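Carboxypeptidase Y inhibitor (Saccharomyces cerevisiae, PDB 1WPX) inhibits carboxypeptidase Y specifically and potently, as a member of the phosphatidylethanolamine-binding protein family. Local coordinates at residues F110-E115 with E149-A154; T95-P100 with R163-L168; L37-S42 with A211-Y216; K179-K184 with G199-E204. One frame throughout, in Å; residues are numbered along the deposited sequence.

Interaction 1 (F110-E115 with E149-A154). With SO4 (sulfate ion), chain G.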
loop_
_atom_site.group_PDB
_atom_site.type_symbol
_atom_site.label_atom_id
_atom_site.label_comp_id
_atom_site.label_asym_id
_atom_site.label_seq_id
_atom_site.Cartn_x
_atom_site.Cartn_y
_atom_site.Cartn_z
ATOM N N PHE B 110 12.252 19.324 21.334
ATOM C CA PHE B 110 13.509 19.937 20.945
ATOM C C PHE B 110 13.193 20.648 19.625
ATOM O O PHE B 110 12.725 20.028 18.663
ATOM C CB PHE B 110 14.564 18.846 20.755
ATOM C CG PHE B 110 15.951 19.367 20.528
ATOM C CD1 PHE B 110 16.364 19.758 19.260
ATOM C CD2 PHE B 110 16.856 19.442 21.580
ATOM C CE1 PHE B 110 17.663 20.211 19.041
ATOM C CE2 PHE B 110 18.156 19.895 21.371
ATOM C CZ PHE B 110 18.560 20.278 20.099
ATOM N N CYS B 111 13.431 21.955 19.593
ATOM C CA CYS B 111 13.134 22.766 18.420
ATOM C C CYS B 111 14.141 22.589 17.284
ATOM O O CYS B 111 15.301 22.986 17.388
ATOM C CB CYS B 111 13.045 24.239 18.831
ATOM S SG CYS B 111 12.183 25.280 17.650
ATOM N N HIS B 112 13.674 22.008 16.186
ATOM C CA HIS B 112 14.525 21.759 15.036
ATOM C C HIS B 112 14.404 22.799 13.927
ATOM O O HIS B 112 15.363 23.050 13.190
ATOM C CB HIS B 112 14.219 20.369 14.467
ATOM C CG HIS B 112 14.875 19.255 15.219
ATOM N ND1 HIS B 112 16.189 18.894 15.014
ATOM C CD2 HIS B 112 14.409 18.442 16.196
ATOM C CE1 HIS B 112 16.505 17.906 15.833
ATOM N NE2 HIS B 112 15.443 17.613 16.560
ATOM N N LEU B 113 13.234 23.412 13.812
ATOM C CA LEU B 113 13.026 24.385 12.754
ATOM C C LEU B 113 11.772 25.206 12.985
ATOM O O LEU B 113 10.788 24.714 13.545
ATOM C CB LEU B 113 12.950 23.645 11.413
ATOM C CG LEU B 113 12.674 24.327 10.069
ATOM C CD1 LEU B 113 11.198 24.595 9.933
ATOM C CD2 LEU B 113 13.495 25.598 9.942
ATOM N N VAL B 114 11.832 26.468 12.566
ATOM C CA VAL B 114 10.718 27.401 12.686
ATOM C C VAL B 114 10.859 28.497 11.642
ATOM O O VAL B 114 11.640 29.422 11.816
ATOM C CB VAL B 114 10.662 28.076 14.072
ATOM C CG1 VAL B 114 9.591 29.156 14.071
ATOM C CG2 VAL B 114 10.347 27.059 15.138
ATOM N N GLU B 115 10.104 28.376 10.557
ATOM C CA GLU B 115 10.117 29.353 9.473
ATOM C C GLU B 115 8.790 30.099 9.474
ATOM O O GLU B 115 7.725 29.477 9.537
ATOM C CB GLU B 115 10.279 28.649 8.137
ATOM C CG GLU B 115 11.596 28.877 7.466
ATOM C CD GLU B 115 11.568 28.388 6.044
ATOM O OE1 GLU B 115 11.398 27.165 5.846
ATOM O OE2 GLU B 115 11.701 29.227 5.127
ATOM N N GLU B 149 16.926 28.316 12.758
ATOM C CA GLU B 149 17.499 27.613 11.613
ATOM C C GLU B 149 17.342 26.094 11.719
ATOM O O GLU B 149 17.270 25.537 12.815
ATOM C CB GLU B 149 18.977 27.992 11.429
ATOM C CG GLU B 149 19.895 27.725 12.627
ATOM C CD GLU B 149 19.546 28.544 13.878
ATOM O OE1 GLU B 149 19.162 29.731 13.743
ATOM O OE2 GLU B 149 19.679 28.001 15.003
ATOM N N TYR B 150 17.276 25.433 10.567
ATOM C CA TYR B 150 17.105 23.988 10.521
ATOM C C TYR B 150 18.269 23.187 11.082
ATOM O O TYR B 150 19.435 23.513 10.863
ATOM C CB TYR B 150 16.867 23.521 9.083
ATOM C CG TYR B 150 16.682 22.021 8.958
ATOM C CD1 TYR B 150 15.452 21.426 9.238
ATOM C CD2 TYR B 150 17.739 21.193 8.582
ATOM C CE1 TYR B 150 15.276 20.039 9.146
ATOM C CE2 TYR B 150 17.578 19.809 8.490
ATOM C CZ TYR B 150 16.341 19.240 8.772
ATOM O OH TYR B 150 16.159 17.877 8.673
ATOM N N MET B 151 17.926 22.121 11.793
ATOM C CA MET B 151 18.900 21.204 12.361
ATOM C C MET B 151 18.308 19.798 12.255
ATOM O O MET B 151 17.274 19.509 12.858
ATOM C CB MET B 151 19.178 21.536 13.819
ATOM C CG MET B 151 20.355 20.762 14.365
ATOM S SD MET B 151 20.717 21.139 16.075
ATOM C CE MET B 151 19.965 19.701 16.870
ATOM N N GLY B 152 18.962 18.935 11.479
ATOM C CA GLY B 152 18.483 17.578 11.292
ATOM C C GLY B 152 18.455 16.704 12.533
ATOM O O GLY B 152 18.964 17.091 13.585
ATOM N N PRO B 153 17.864 15.500 12.437
ATOM C CA PRO B 153 17.782 14.582 13.575
ATOM C C PRO B 153 19.167 14.203 14.078
ATOM O O PRO B 153 20.111 14.033 13.291
ATOM C CB PRO B 153 17.037 13.378 13.001
ATOM C CG PRO B 153 16.231 13.965 11.898
ATOM C CD PRO B 153 17.205 14.917 11.257
ATOM N N ALA B 154 19.281 14.074 15.393
ATOM C CA ALA B 154 20.541 13.716 16.024
ATOM C C ALA B 154 20.244 13.014 17.340
ATOM O O ALA B 154 20.804 13.361 18.387
ATOM C CB ALA B 154 21.371 14.965 16.266
HETATM S S SO4 G . 17.066 15.472 18.635
HETATM O O1 SO4 G . 17.924 16.565 19.127
HETATM O O2 SO4 G . 17.436 15.154 17.243
HETATM O O3 SO4 G . 17.253 14.283 19.488
HETATM O O4 SO4 G . 15.656 15.896 18.696
#
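His-112 and Met-151 carry the polar part of this contact. The imidazole ND1 donates to Met-151 O, which lies at the ring edge near its plane; the modelled separation (2.5 Å) is very short and its exact length doubtful at this resolution. A weak backbone bond runs back from Met-151 N to His-112 O (3.1 Å, 132° at the hydrogen). The same carbonyl receives a CA-H...O contact from Tyr-150 CA. The loop crosses the strand at a steep angle, 127° between their directions. His-112 and Leu-113 both face Met-94 of strand 90-96, a classic beta bulge.

Apolar contacts flank these bonds. The methyl CE of Met-151, brought round by a bend at chi3, meets Phe-110 at CE1, the side chains crossing at about a right angle. On the other flank Leu-113 CB rests against the edge of the Tyr-150 ring at CD1 (4.0 Å), while the phenol hydroxyl reaches Ala-58 O and Tyr-41 OH.

Hydrogen bonds hold the sulfate, probably taken from the crystallisation liquor: His-112 NE2 donates to O4 (2.7 Å, 165°), and Ala-154 N to O2 (2.8 Å). Phe-110 is an apolar wall, with O1 3.5 Å above its ring plane over the centre.

Histidine suits the place because two edge nitrogens of one flat ring can bridge carbonyl and anion. If both donate, as the geometry suggests, the ring would be positively charged, consistent with the neighbouring anion and with relatives whose pocket takes phosphate groups; here only a sulfate is seen.

Interaction 2 (T95-P100 with R163-L168). With SO4 (sulfate ion), chain G.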
loop_
_atom_site.group_PDB
_atom_site.type_symbol
_atom_site.label_atom_id
_atom_site.label_comp_id
_atom_site.label_asym_id
_atom_site.label_seq_id
_atom_site.Cartn_x
_atom_site.Cartn_y
_atom_site.Cartn_z
ATOM N N THR B 95 9.541 19.666 15.257
ATOM C CA THR B 95 9.889 19.394 16.639
ATOM C C THR B 95 9.975 17.900 16.957
ATOM O O THR B 95 9.376 17.068 16.273
ATOM C CB THR B 95 8.873 20.049 17.598
ATOM O OG1 THR B 95 9.374 19.994 18.943
ATOM C CG2 THR B 95 7.530 19.328 17.520
ATOM N N ASP B 96 10.734 17.585 18.006
ATOM C CA ASP B 96 10.921 16.219 18.478
ATOM C C ASP B 96 10.410 16.156 19.918
ATOM O O ASP B 96 10.987 16.771 20.811
ATOM C CB ASP B 96 12.410 15.847 18.429
ATOM C CG ASP B 96 12.699 14.479 19.042
ATOM O OD1 ASP B 96 11.754 13.803 19.500
ATOM O OD2 ASP B 96 13.881 14.076 19.066
ATOM N N PRO B 97 9.314 15.423 20.163
ATOM C CA PRO B 97 8.779 15.328 21.526
ATOM C C PRO B 97 9.400 14.157 22.284
ATOM O O PRO B 97 9.012 13.859 23.419
ATOM C CB PRO B 97 7.295 15.125 21.286
ATOM C CG PRO B 97 7.310 14.201 20.100
ATOM C CD PRO B 97 8.402 14.782 19.197
ATOM N N ASP B 98 10.358 13.492 21.646
ATOM C CA ASP B 98 11.030 12.347 22.251
ATOM C C ASP B 98 12.520 12.622 22.460
ATOM O O ASP B 98 13.382 11.864 22.007
ATOM C CB ASP B 98 10.835 11.105 21.375
ATOM C CG ASP B 98 9.373 10.806 21.114
ATOM O OD1 ASP B 98 8.576 10.845 22.076
ATOM O OD2 ASP B 98 9.021 10.527 19.951
ATOM N N ALA B 99 12.809 13.720 23.151
ATOM C CA ALA B 99 14.179 14.114 23.432
ATOM C C ALA B 99 14.395 14.156 24.942
ATOM O O ALA B 99 13.637 14.795 25.666
ATOM C CB ALA B 99 14.458 15.472 22.824
ATOM N N PRO B 100 15.429 13.460 25.437
ATOM C CA PRO B 100 16.383 12.653 24.669
ATOM C C PRO B 100 15.828 11.301 24.206
ATOM O O PRO B 100 16.468 10.601 23.424
ATOM C CB PRO B 100 17.541 12.492 25.642
ATOM C CG PRO B 100 16.822 12.369 26.952
ATOM C CD PRO B 100 15.786 13.467 26.867
ATOM N N ARG B 163 10.237 10.765 17.255
ATOM C CA ARG B 163 9.245 11.289 16.332
ATOM C C ARG B 163 9.693 12.682 15.894
ATOM O O ARG B 163 9.975 13.547 16.729
ATOM C CB ARG B 163 7.874 11.382 17.002
ATOM C CG ARG B 163 7.163 10.053 17.146
ATOM C CD ARG B 163 5.962 10.175 18.061
ATOM N NE ARG B 163 6.360 10.600 19.396
ATOM C CZ ARG B 163 5.509 10.852 20.383
ATOM N NH1 ARG B 163 4.200 10.718 20.185
ATOM N NH2 ARG B 163 5.965 11.249 21.567
ATOM N N TYR B 164 9.783 12.886 14.585
ATOM C CA TYR B 164 10.165 14.178 14.032
ATOM C C TYR B 164 8.918 14.709 13.341
ATOM O O TYR B 164 8.573 14.282 12.235
ATOM C CB TYR B 164 11.331 13.990 13.069
ATOM C CG TYR B 164 12.576 13.602 13.821
ATOM C CD1 TYR B 164 13.271 14.554 14.574
ATOM C CD2 TYR B 164 12.999 12.272 13.879
ATOM C CE1 TYR B 164 14.351 14.195 15.372
ATOM C CE2 TYR B 164 14.081 11.898 14.680
ATOM C CZ TYR B 164 14.750 12.867 15.427
ATOM O OH TYR B 164 15.792 12.519 16.251
ATOM N N VAL B 165 8.246 15.642 14.016
ATOM C CA VAL B 165 6.988 16.203 13.535
ATOM C C VAL B 165 6.986 17.573 12.851
ATOM O O VAL B 165 7.417 18.573 13.420
ATOM C CB VAL B 165 5.968 16.252 14.700
ATOM C CG1 VAL B 165 4.574 16.542 14.174
ATOM C CG2 VAL B 165 5.991 14.932 15.457
ATOM N N PHE B 166 6.479 17.604 11.619
ATOM C CA PHE B 166 6.355 18.847 10.868
ATOM C C PHE B 166 4.930 19.361 11.055
ATOM O O PHE B 166 3.971 18.588 10.962
ATOM C CB PHE B 166 6.612 18.624 9.377
ATOM C CG PHE B 166 8.044 18.348 9.045
ATOM C CD1 PHE B 166 8.477 17.048 8.788
ATOM C CD2 PHE B 166 8.966 19.390 8.979
ATOM C CE1 PHE B 166 9.807 16.793 8.467
ATOM C CE2 PHE B 166 10.296 19.143 8.660
ATOM C CZ PHE B 166 10.719 17.839 8.401
ATOM N N LEU B 167 4.794 20.657 11.332
ATOM C CA LEU B 167 3.480 21.268 11.522
ATOM C C LEU B 167 3.359 22.585 10.759
ATOM O O LEU B 167 4.252 23.438 10.826
ATOM C CB LEU B 167 3.203 21.523 13.008
ATOM C CG LEU B 167 3.274 20.328 13.958
ATOM C CD1 LEU B 167 4.668 20.242 14.539
ATOM C CD2 LEU B 167 2.272 20.489 15.077
ATOM N N LEU B 168 2.256 22.741 10.029
ATOM C CA LEU B 168 2.016 23.954 9.262
ATOM C C LEU B 168 0.936 24.795 9.945
ATOM O O LEU B 168 -0.183 24.325 10.165
ATOM C CB LEU B 168 1.579 23.611 7.833
ATOM C CG LEU B 168 1.369 24.815 6.908
ATOM C CD1 LEU B 168 2.709 25.462 6.635
ATOM C CD2 LEU B 168 0.723 24.385 5.601
HETATM S S SO4 G . 17.066 15.472 18.635
HETATM O O1 SO4 G . 17.924 16.565 19.127
HETATM O O2 SO4 G . 17.436 15.154 17.243
HETATM O O3 SO4 G . 17.253 14.283 19.488
HETATM O O4 SO4 G . 15.656 15.896 18.696
#
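Arg-163 grips Asp-98 side-on, NE donating to OD2 (2.7 Å, 168°) and NH2 to OD1 (2.7 Å), with the carboxylate and guanidinium planes only 9° apart. OD2 takes NE on its syn lone pair and keeps the anti one for the backbone Arg-163 N (3.0 Å), so three bonds fix the carboxylate. Arginine suits the place because its flat, multi-donor end can match both oxygens at once, while Pro-97 CG lies over one guanidinium face (3.6 Å to NH2).

Next come the groups that set this pair in position. Asp-96 OD1 accepts from Asp-98 N (2.6 Å), an Asx turn, while Asp-96 OD2 is hydrogen-bonded to His-162 ND1. Asp-96, Pro-97 and Asp-98 start the DPDxP motif of this family, and His-162 and Arg-163 end its GxHR motif. The adjacent Tyr-164 OH donates to the pocket's sulfate at O2 (3.3 Å).

Behind the turn, Thr-95 and Val-165 form an antiparallel hydrogen-bonded pair, Thr-95 N to Val-165 O (3.0 Å) and Val-165 N to Thr-95 O (2.9 Å). On its other side strand 162-170 bonds to strand 208-217, Tyr-164 with Phe-215 and Phe-166 with Asn-213. Arg-163 and Val-165 also pack on Ile-21 of helix 21-24, whose Asp-24 forms a second salt bridge with Arg-163.

Interaction 3 (L37-S42 with A211-Y216)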
loop_
_atom_site.group_PDB
_atom_site.type_symbol
_atom_site.label_atom_id
_atom_site.label_comp_id
_atom_site.label_asym_id
_atom_site.label_seq_id
_atom_site.Cartn_x
_atom_site.Cartn_y
_atom_site.Cartn_z
ATOM N N LEU B 37 0.331 17.878 4.174
ATOM C CA LEU B 37 1.665 18.428 3.986
ATOM C C LEU B 37 2.651 17.404 3.437
ATOM O O LEU B 37 3.036 16.464 4.135
ATOM C CB LEU B 37 2.186 18.968 5.320
ATOM C CG LEU B 37 3.511 19.736 5.308
ATOM C CD1 LEU B 37 3.378 21.039 4.526
ATOM C CD2 LEU B 37 3.905 20.027 6.744
ATOM N N ALA B 38 3.058 17.580 2.186
ATOM C CA ALA B 38 4.023 16.670 1.591
ATOM C C ALA B 38 5.397 17.244 1.891
ATOM O O ALA B 38 5.666 18.409 1.627
ATOM C CB ALA B 38 3.812 16.570 0.096
ATOM N N VAL B 39 6.258 16.417 2.465
ATOM C CA VAL B 39 7.603 16.833 2.818
ATOM C C VAL B 39 8.568 15.800 2.259
ATOM O O VAL B 39 8.287 14.603 2.281
ATOM C CB VAL B 39 7.762 16.908 4.353
ATOM C CG1 VAL B 39 9.130 17.477 4.721
ATOM C CG2 VAL B 39 6.634 17.759 4.948
ATOM N N GLU B 40 9.706 16.267 1.758
ATOM C CA GLU B 40 10.707 15.378 1.187
ATOM C C GLU B 40 12.123 15.937 1.300
ATOM O O GLU B 40 12.341 17.135 1.137
ATOM C CB GLU B 40 10.385 15.129 -0.281
ATOM C CG GLU B 40 11.381 14.246 -0.977
ATOM C CD GLU B 40 11.160 14.210 -2.467
ATOM O OE1 GLU B 40 11.275 15.281 -3.106
ATOM O OE2 GLU B 40 10.866 13.115 -2.996
ATOM N N TYR B 41 13.082 15.062 1.583
ATOM C CA TYR B 41 14.479 15.464 1.694
ATOM C C TYR B 41 15.134 15.228 0.349
ATOM O O TYR B 41 15.962 16.019 -0.100
ATOM C CB TYR B 41 15.179 14.646 2.770
ATOM C CG TYR B 41 14.820 15.080 4.167
ATOM C CD1 TYR B 41 15.424 16.196 4.746
ATOM C CD2 TYR B 41 13.855 14.395 4.905
ATOM C CE1 TYR B 41 15.078 16.618 6.029
ATOM C CE2 TYR B 41 13.501 14.811 6.185
ATOM C CZ TYR B 41 14.117 15.920 6.739
ATOM O OH TYR B 41 13.777 16.323 8.002
ATOM N N SER B 42 14.749 14.128 -0.285
ATOM C CA SER B 42 15.254 13.754 -1.603
ATOM C C SER B 42 14.316 12.693 -2.169
ATOM O O SER B 42 13.557 12.070 -1.425
ATOM C CB SER B 42 16.679 13.201 -1.511
ATOM O OG SER B 42 16.708 11.991 -0.779
ATOM N N ALA B 211 -1.936 21.632 9.032
ATOM C CA ALA B 211 -1.503 20.315 8.573
ATOM C C ALA B 211 -0.293 19.788 9.331
ATOM O O ALA B 211 0.372 20.529 10.058
ATOM C CB ALA B 211 -1.192 20.364 7.085
ATOM N N SER B 212 -0.015 18.497 9.146
ATOM C CA SER B 212 1.113 17.844 9.803
ATOM C C SER B 212 1.528 16.511 9.167
ATOM O O SER B 212 0.694 15.746 8.699
ATOM C CB SER B 212 0.787 17.607 11.276
ATOM O OG SER B 212 1.854 16.933 11.920
ATOM N N ASN B 213 2.829 16.255 9.154
ATOM C CA ASN B 213 3.386 15.016 8.627
ATOM C C ASN B 213 4.527 14.673 9.583
ATOM O O ASN B 213 4.943 15.517 10.371
ATOM C CB ASN B 213 3.942 15.222 7.220
ATOM C CG ASN B 213 4.074 13.917 6.441
ATOM O OD1 ASN B 213 4.071 12.833 7.015
ATOM N ND2 ASN B 213 4.200 14.024 5.128
ATOM N N PHE B 214 5.041 13.450 9.532
ATOM C CA PHE B 214 6.128 13.095 10.433
ATOM C C PHE B 214 6.846 11.818 10.015
ATOM O O PHE B 214 6.356 11.049 9.189
ATOM C CB PHE B 214 5.594 12.937 11.859
ATOM C CG PHE B 214 4.832 11.667 12.077
ATOM C CD1 PHE B 214 5.354 10.661 12.881
ATOM C CD2 PHE B 214 3.618 11.451 11.440
ATOM C CE1 PHE B 214 4.677 9.458 13.046
ATOM C CE2 PHE B 214 2.934 10.254 11.597
ATOM C CZ PHE B 214 3.466 9.254 12.401
ATOM N N PHE B 215 8.017 11.601 10.597
ATOM C CA PHE B 215 8.802 10.420 10.295
ATOM C C PHE B 215 9.575 10.003 11.539
ATOM O O PHE B 215 9.579 10.720 12.548
ATOM C CB PHE B 215 9.754 10.696 9.119
ATOM C CG PHE B 215 10.922 11.596 9.454
ATOM C CD1 PHE B 215 12.139 11.057 9.866
ATOM C CD2 PHE B 215 10.825 12.977 9.299
ATOM C CE1 PHE B 215 13.247 11.882 10.112
ATOM C CE2 PHE B 215 11.928 13.816 9.543
ATOM C CZ PHE B 215 13.140 13.266 9.948
ATOM N N TYR B 216 10.196 8.830 11.473
ATOM C CA TYR B 216 10.985 8.317 12.582
ATOM C C TYR B 216 12.441 8.220 12.159
ATOM O O TYR B 216 12.755 7.995 10.989
ATOM C CB TYR B 216 10.514 6.921 13.016
ATOM C CG TYR B 216 9.223 6.860 13.808
ATOM C CD1 TYR B 216 7.998 6.673 13.170
ATOM C CD2 TYR B 216 9.235 6.936 15.201
ATOM C CE1 TYR B 216 6.813 6.555 13.900
ATOM C CE2 TYR B 216 8.057 6.822 15.945
ATOM C CZ TYR B 216 6.849 6.630 15.289
ATOM O OH TYR B 216 5.680 6.518 16.011
#
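Behind the anion pocket, whose Tyr-164 and Pro-153 pack on Phe-215, Tyr-41 and Phe-215 form an offset edge-to-face pair. The tyrosine directs its edge toward the phenylalanine face, with planes at 83° and centroids 5.8 Å apart. Tyr-41 CE2 and OH are the atoms that touch, lying 3.8 and 3.5 Å from Phe-215 CE2. Phe-215 CG sits between its backbone N and carbonyl carbon (chi1 72°), which places the ring where it meets both Tyr-41 and the pocket residues. A tyrosine fits opposite it because the ring can pack while its hydroxyl finds a polar partner in Tyr-150.

Strand 37-40 and strand 211-216 are not neighbours in the antiparallel sheet arrangement, and no backbone ladder bonds pair them. They face each other instead, running in roughly the same direction, at 33°, and meet through side chains, their axes 6.5 Å apart at closest approach.

Asn-213 supplies the polar link between the strands. Its ND2 donates to Leu-37 O (2.9 Å), close to the line of the C=O bond, while OD1 accepts from Phe-214 N (2.8 Å) and from Met-49 N, so both ends of the buried amide are used. Apolar contacts lie beside it: Leu-37 CB is 4.1 Å from Ala-211 CB, and Val-39 CG2 is 4.3 Å from Asn-213 CB.

Interaction 4 (K179-K184 with G199-E204)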
loop_
_atom_site.group_PDB
_atom_site.type_symbol
_atom_site.label_atom_id
_atom_site.label_comp_id
_atom_site.label_asym_id
_atom_site.label_seq_id
_atom_site.Cartn_x
_atom_site.Cartn_y
_atom_site.Cartn_z
ATOM N N LYS B 179 6.394 39.582 15.919
ATOM C CA LYS B 179 5.523 39.738 17.079
ATOM C C LYS B 179 5.264 38.454 17.862
ATOM O O LYS B 179 4.533 38.459 18.855
ATOM C CB LYS B 179 4.201 40.367 16.636
ATOM C CG LYS B 179 4.402 41.779 16.127
ATOM C CD LYS B 179 3.200 42.314 15.397
ATOM C CE LYS B 179 3.444 43.748 14.963
ATOM N NZ LYS B 179 4.604 43.856 14.047
ATOM N N PHE B 180 5.865 37.354 17.426
ATOM C CA PHE B 180 5.680 36.094 18.129
ATOM C C PHE B 180 6.643 36.011 19.303
ATOM O O PHE B 180 7.742 36.556 19.246
ATOM C CB PHE B 180 5.912 34.910 17.187
ATOM C CG PHE B 180 4.943 34.849 16.044
ATOM C CD1 PHE B 180 3.668 35.393 16.168
ATOM C CD2 PHE B 180 5.293 34.228 14.849
ATOM C CE1 PHE B 180 2.756 35.322 15.122
ATOM C CE2 PHE B 180 4.384 34.149 13.793
ATOM C CZ PHE B 180 3.111 34.699 13.932
ATOM N N SER B 181 6.221 35.340 20.367
ATOM C CA SER B 181 7.056 35.176 21.551
ATOM C C SER B 181 8.411 34.591 21.163
ATOM O O SER B 181 8.510 33.760 20.264
ATOM C CB SER B 181 6.358 34.264 22.557
ATOM O OG SER B 181 5.895 33.080 21.929
ATOM N N LYS B 182 9.457 35.028 21.845
ATOM C CA LYS B 182 10.800 34.553 21.546
ATOM C C LYS B 182 10.997 33.082 21.919
ATOM O O LYS B 182 10.226 32.514 22.695
ATOM C CB LYS B 182 11.821 35.424 22.286
ATOM C CG LYS B 182 13.259 35.259 21.826
ATOM C CD LYS B 182 14.172 36.240 22.560
ATOM C CE LYS B 182 15.616 36.134 22.081
ATOM N NZ LYS B 182 16.168 34.758 22.264
ATOM N N ILE B 183 12.027 32.469 21.345
ATOM C CA ILE B 183 12.351 31.077 21.632
ATOM C C ILE B 183 13.775 31.033 22.182
ATOM O O ILE B 183 14.740 30.978 21.419
ATOM C CB ILE B 183 12.263 30.201 20.361
ATOM C CG1 ILE B 183 10.823 30.175 19.844
ATOM C CG2 ILE B 183 12.723 28.784 20.665
ATOM C CD1 ILE B 183 10.666 29.488 18.497
ATOM N N LYS B 184 13.884 31.078 23.511
ATOM C CA LYS B 184 15.164 31.052 24.220
ATOM C C LYS B 184 16.158 30.177 23.467
ATOM O O LYS B 184 17.171 30.659 22.962
ATOM C CB LYS B 184 14.952 30.513 25.636
ATOM C CG LYS B 184 16.201 30.461 26.517
ATOM C CD LYS B 184 15.847 29.970 27.927
ATOM C CE LYS B 184 17.011 30.111 28.905
ATOM N NZ LYS B 184 16.595 29.798 30.312
ATOM N N GLY B 199 2.964 23.236 21.122
ATOM C CA GLY B 199 1.642 23.445 21.680
ATOM C C GLY B 199 1.562 24.748 22.445
ATOM O O GLY B 199 0.689 25.569 22.185
ATOM N N LYS B 200 2.481 24.927 23.388
ATOM C CA LYS B 200 2.553 26.128 24.214
ATOM C C LYS B 200 2.758 27.379 23.356
ATOM O O LYS B 200 1.973 28.331 23.419
ATOM C CB LYS B 200 3.716 25.996 25.200
ATOM C CG LYS B 200 3.905 27.174 26.139
ATOM C CD LYS B 200 2.734 27.282 27.097
ATOM C CE LYS B 200 3.006 28.272 28.218
ATOM N NZ LYS B 200 1.867 28.283 29.184
ATOM N N TRP B 201 3.820 27.354 22.555
ATOM C CA TRP B 201 4.183 28.467 21.683
ATOM C C TRP B 201 3.118 28.838 20.652
ATOM O O TRP B 201 2.885 30.019 20.398
ATOM C CB TRP B 201 5.492 28.146 20.958
ATOM C CG TRP B 201 6.065 29.296 20.202
ATOM C CD1 TRP B 201 6.688 30.390 20.725
ATOM C CD2 TRP B 201 6.087 29.463 18.777
ATOM N NE1 TRP B 201 7.103 31.229 19.714
ATOM C CE2 TRP B 201 6.745 30.683 18.510
ATOM C CE3 TRP B 201 5.615 28.701 17.701
ATOM C CZ2 TRP B 201 6.942 31.158 17.211
ATOM C CZ3 TRP B 201 5.812 29.173 16.411
ATOM C CH2 TRP B 201 6.471 30.391 16.178
ATOM N N ALA B 202 2.479 27.837 20.053
ATOM C CA ALA B 202 1.456 28.093 19.044
ATOM C C ALA B 202 0.231 28.778 19.633
ATOM O O ALA B 202 -0.392 29.620 18.984
ATOM C CB ALA B 202 1.048 26.792 18.367
ATOM N N LYS B 203 -0.114 28.415 20.863
ATOM C CA LYS B 203 -1.271 28.997 21.526
ATOM C C LYS B 203 -1.059 30.443 21.942
ATOM O O LYS B 203 -1.911 31.293 21.685
ATOM C CB LYS B 203 -1.661 28.167 22.751
ATOM C CG LYS B 203 -2.623 27.039 22.439
ATOM C CD LYS B 203 -3.951 27.592 21.911
ATOM C CE LYS B 203 -4.919 26.472 21.505
ATOM N NZ LYS B 203 -6.230 26.993 21.002
ATOM N N GLU B 204 0.069 30.731 22.582
ATOM C CA GLU B 204 0.324 32.096 23.015
ATOM C C GLU B 204 0.531 33.048 21.845
ATOM O O GLU B 204 0.664 34.250 22.034
ATOM C CB GLU B 204 1.522 32.155 23.980
ATOM C CG GLU B 204 2.835 31.586 23.466
ATOM C CD GLU B 204 3.938 31.622 24.527
ATOM O OE1 GLU B 204 3.703 31.136 25.655
ATOM O OE2 GLU B 204 5.039 32.133 24.234
#
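Trp-201 packs against the 179-184 loop with the N-H side of its indole. NE1 donates to Ser-181 O at 2.9 Å, almost straight (175° at the hydrogen), and the acceptor lies in the indole plane. Over one indole face sits Ile-183: CD1 lies 4.0 Å above the plane, toward the rim, and CG1 makes an off-centre CH-pi contact with the five-membered ring, 4.3 Å from its centroid. Along the benzo part, Phe-180 CB touches Trp-201 CZ2 (3.9 Å), and the two rings stand obliquely with planes at 84°. Tryptophan suits this spot because it offers a broad apolar face for isoleucine together with one N-H, which the loop carbonyl satisfies among apolar neighbours.

The contact joins the short helix 198-203 to the irregular chain that precedes it, on the outer side of the beta fold. Trp-201 CG, anti to the backbone N (chi1 -171°), carries the indole off the helix toward the loop, and the ring continues inward onto Leu-147 and Trp-189. Ile-183 follows, resting on Ile-148.

Toward solvent the contact thins to one polar link. Ser-181 OG donates to the anti lone pair of OE2 (2.6 Å) in the carboxylate of the exposed Glu-204. The serine hydroxyl is small enough to fit beside the indole and also bonds to Asn-205 ND2, which in turn donates to Trp-201 O.

In the fold
Interactions 2 and 3 are buried, whereas 1 and 4 are only partly so. Interactions 1 and 2 meet at one sulfate, from neighbouring strands 90-96 and 110-120; both put polar groups on it, though the salt bridge of interaction 2 lies behind it. Interaction 3 lies one strand farther on: strand 208-217 bonds to strand 162-170 of interaction 2, and its aromatic pair backs the pocket. Interaction 4 stands apart, its centre about 22 Å from that of interaction 3. It touches interaction 1 at Val-114, which packs on Trp-201 and Ile-183, and grades from apolar inside to carboxylate outside.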